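MarR family transcriptional regulator (Staphylococcus epidermidis, PDB 5HLI) probably acts as a redox-sensing transcription factor of the MarR type, binding DNA through winged helix-turn-helix domains and responding to oxidation by disulfide formation. Local coordinates at residues E52-T57 against I98-D103. The protein carries 1 engineered substitution. Numbering follows the deposited sequence.
Sequences EENPQT and IITLTD
Gln56 and Ile99 form an antiparallel hydrogen-bonded pair, Gln56 N giving to Ile99 O at 3.1 Å and Ile99 N to Gln56 O at 2.7 Å, and Thr57 follows opposite Ile98 as a non-hydrogen-bonded pair. On the N-terminal side of Gln56 a side chain continues the ladder. Asn54 reaches across with CG anti to the backbone N (chi1 168°), and OD1 accepts Leu101 N at 3.0 Å in a nearly straight bond, 172° at the hydrogen, although the donor sits 31° off the plane of the amide carbonyl. A water ties the other half of the amide to the same residue, accepting from Asn54 ND2 and donating to Leu101 O, so Leu101 is held at both N and O. The amide also lies against the leucine side chain, Asn54 CG 3.8 Å from Leu101 CD1. Next comes Pro55, behind a cis peptide bond; its CB rests 3.2 Å from Ile99 O and 4.1 Å from Ile98 CG2. Residues 56-57 are the short edge strand of the winged helix-turn-helix domain; they follow helix 41-52 and add to strand 97-101, which forms the wing hairpin with strand 85-89 on its far side. On the sheet face shared by Gln56 and Ile99, both side chains touch Ile61 of helix 58-65. Gln56 turns back toward its own chain, where NE2 donates to Glu53 O at 2.9 Å, with the acceptor practically in its amide plane, and also to Thr49 OG1, while OE1 bonds Ser60 OG. Thr57 OG1 caps helix 58-65 at Ser60 N.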
ATOM      1  N   GLU A  52       6.215 -21.117   9.431  1.00 27.01           N
ATOM      2  CA  GLU A  52       6.247 -21.010  10.884  1.00 35.18           C
ATOM      3  C   GLU A  52       5.836 -22.310  11.563  1.00 30.02           C
ATOM      4  O   GLU A  52       6.445 -22.704  12.564  1.00 34.66           O
ATOM      5  CB  GLU A  52       5.335 -19.874  11.359  1.00 30.21           C
ATOM      6  CG  GLU A  52       5.774 -18.495  10.898  1.00 38.48           C
ATOM      7  CD  GLU A  52       7.114 -18.089  11.483  1.00 48.83           C
ATOM      8  OE1 GLU A  52       7.208 -17.958  12.722  1.00 52.11           O
ATOM      9  OE2 GLU A  52       8.074 -17.904  10.702  1.00 44.91           O
ATOM     10  N   GLU A  53       4.813 -22.983  11.038  1.00 28.78           N
ATOM     11  CA  GLU A  53       4.310 -24.225  11.614  1.00 24.71           C
ATOM     12  C   GLU A  53       3.915 -25.160  10.481  1.00 29.31           C
ATOM     13  O   GLU A  53       3.016 -24.844   9.698  1.00 27.21           O
ATOM     14  CB  GLU A  53       3.118 -23.963  12.542  1.00 22.38           C
ATOM     15  CG  GLU A  53       2.503 -25.222  13.127  1.00 24.27           C
ATOM     16  CD  GLU A  53       1.241 -24.944  13.919  1.00 28.31           C
ATOM     17  OE1 GLU A  53       0.881 -23.758  14.076  1.00 34.06           O
ATOM     18  OE2 GLU A  53       0.604 -25.914  14.381  1.00 33.64           O
ATOM     19  N   ASN A  54       4.584 -26.305  10.402  1.00 25.24           N
ATOM     20  CA  ASN A  54       4.378 -27.263   9.320  1.00 27.08           C
ATOM     21  C   ASN A  54       4.538 -28.681   9.857  1.00 30.17           C
ATOM     22  O   ASN A  54       5.526 -28.974  10.525  1.00 29.77           O
ATOM     23  CB  ASN A  54       5.369 -27.000   8.182  1.00 29.29           C
ATOM     24  CG  ASN A  54       5.409 -28.121   7.160  1.00 34.24           C
ATOM     25  OD1 ASN A  54       4.461 -28.321   6.399  1.00 28.02           O
ATOM     26  ND2 ASN A  54       6.518 -28.851   7.130  1.00 28.32           N
ATOM     27  N   PRO A  55       3.566 -29.568   9.577  1.00 27.50           N
ATOM     28  CA  PRO A  55       2.353 -29.343   8.783  1.00 28.68           C
ATOM     29  C   PRO A  55       1.259 -28.576   9.527  1.00 27.12           C
ATOM     30  O   PRO A  55       1.404 -28.272  10.709  1.00 22.56           O
ATOM     31  CB  PRO A  55       1.882 -30.765   8.479  1.00 27.89           C
ATOM     32  CG  PRO A  55       2.292 -31.532   9.690  1.00 30.20           C
ATOM     33  CD  PRO A  55       3.632 -30.952  10.083  1.00 31.63           C
ATOM     34  N   GLN A  56       0.177 -28.267   8.813  1.00 23.19           N
ATOM     35  CA  GLN A  56      -1.010 -27.652   9.383  1.00 23.85           C
ATOM     36  C   GLN A  56      -2.237 -28.215   8.690  1.00 25.06           C
ATOM     37  O   GLN A  56      -2.202 -28.539   7.500  1.00 25.66           O
ATOM     38  CB  GLN A  56      -1.020 -26.125   9.221  1.00 20.14           C
ATOM     39  CG  GLN A  56      -0.102 -25.367  10.148  1.00 20.84           C
ATOM     40  CD  GLN A  56      -0.339 -23.878  10.067  1.00 22.38           C
ATOM     41  OE1 GLN A  56      -1.470 -23.414  10.210  1.00 22.47           O
ATOM     42  NE2 GLN A  56       0.722 -23.119   9.825  1.00 24.33           N
ATOM     43  N   THR A  57      -3.328 -28.321   9.439  1.00 24.31           N
ATOM     44  CA  THR A  57      -4.594 -28.634   8.806  1.00 18.06           C
ATOM     45  C   THR A  57      -5.115 -27.408   8.062  1.00 21.83           C
ATOM     46  O   THR A  57      -4.673 -26.279   8.285  1.00 19.93           O
ATOM     47  CB  THR A  57      -5.622 -29.103   9.835  1.00 24.43           C
ATOM     48  OG1 THR A  57      -5.904 -28.036  10.751  1.00 24.60           O
ATOM     49  CG2 THR A  57      -5.104 -30.318  10.602  1.00 25.69           C
ATOM     50  N   ILE A  98      -4.757 -32.248   5.658  1.00 23.40           N
ATOM     51  CA  ILE A  98      -3.432 -31.962   6.194  1.00 22.32           C
ATOM     52  C   ILE A  98      -2.571 -31.383   5.078  1.00 24.87           C
ATOM     53  O   ILE A  98      -2.405 -32.004   4.023  1.00 23.40           O
ATOM     54  CB  ILE A  98      -2.790 -33.222   6.794  1.00 28.24           C
ATOM     55  CG1 ILE A  98      -3.632 -33.735   7.966  1.00 31.23           C
ATOM     56  CG2 ILE A  98      -1.362 -32.932   7.239  1.00 29.72           C
ATOM     57  CD1 ILE A  98      -3.107 -35.011   8.581  1.00 38.33           C
ATOM     58  N   ILE A  99      -2.024 -30.193   5.312  1.00 21.07           N
ATOM     59  CA  ILE A  99      -1.189 -29.496   4.341  1.00 20.52           C
ATOM     60  C   ILE A  99       0.260 -29.610   4.787  1.00 25.93           C
ATOM     61  O   ILE A  99       0.599 -29.241   5.917  1.00 22.62           O
ATOM     62  CB  ILE A  99      -1.607 -28.022   4.203  1.00 21.52           C
ATOM     63  CG1 ILE A  99      -3.096 -27.926   3.867  1.00 21.23           C
ATOM     64  CG2 ILE A  99      -0.761 -27.321   3.147  1.00 22.60           C
ATOM     65  CD1 ILE A  99      -3.477 -28.626   2.576  1.00 18.72           C
ATOM     66  N   THR A 100       1.116 -30.121   3.904  1.00 22.07           N
ATOM     67  CA  THR A 100       2.523 -30.324   4.220  1.00 23.39           C
ATOM     68  C   THR A 100       3.379 -29.740   3.108  1.00 21.09           C
ATOM     69  O   THR A 100       3.121 -29.988   1.926  1.00 25.73           O
ATOM     70  CB  THR A 100       2.842 -31.813   4.404  1.00 28.59           C
ATOM     71  OG1 THR A 100       1.843 -32.417   5.237  1.00 27.72           O
ATOM     72  CG2 THR A 100       4.205 -31.988   5.054  1.00 32.93           C
ATOM     73  N   LEU A 101       4.393 -28.969   3.488  1.00 21.58           N
ATOM     74  CA  LEU A 101       5.332 -28.436   2.511  1.00 26.46           C
ATOM     75  C   LEU A 101       6.059 -29.568   1.796  1.00 24.97           C
ATOM     76  O   LEU A 101       6.471 -30.551   2.417  1.00 27.44           O
ATOM     77  CB  LEU A 101       6.348 -27.521   3.199  1.00 24.77           C
ATOM     78  CG  LEU A 101       5.862 -26.174   3.741  1.00 25.76           C
ATOM     79  CD1 LEU A 101       6.872 -25.612   4.730  1.00 23.79           C
ATOM     80  CD2 LEU A 101       5.630 -25.193   2.602  1.00 21.51           C
ATOM     81  N   THR A 102       6.203 -29.436   0.481  1.00 22.99           N
ATOM     82  CA  THR A 102       7.095 -30.325  -0.244  1.00 29.24           C
ATOM     83  C   THR A 102       8.544 -29.985   0.096  1.00 30.04           C
ATOM     84  O   THR A 102       8.838 -28.972   0.741  1.00 25.45           O
ATOM     85  CB  THR A 102       6.867 -30.215  -1.754  1.00 29.70           C
ATOM     86  OG1 THR A 102       7.166 -28.882  -2.193  1.00 27.75           O
ATOM     87  CG2 THR A 102       5.423 -30.545  -2.105  1.00 26.67           C
ATOM     88  N   ASP A 103       9.460 -30.857  -0.330  1.00 32.40           N
ATOM     89  CA  ASP A 103      10.879 -30.536  -0.207  1.00 30.87           C
ATOM     90  C   ASP A 103      11.195 -29.218  -0.900  1.00 27.75           C
ATOM     91  O   ASP A 103      11.930 -28.382  -0.360  1.00 29.11           O
ATOM     92  CB  ASP A 103      11.735 -31.663  -0.788  1.00 35.13           C
ATOM     93  CG  ASP A 103      11.712 -32.914   0.067  1.00 42.36           C
ATOM     94  OD1 ASP A 103      11.392 -32.809   1.269  1.00 42.79           O
ATOM     95  OD2 ASP A 103      12.023 -34.004  -0.462  1.00 52.35           O
TER
HETATM   96  O   HOH W   1       7.741 -30.551   4.773  1.00 38.56           O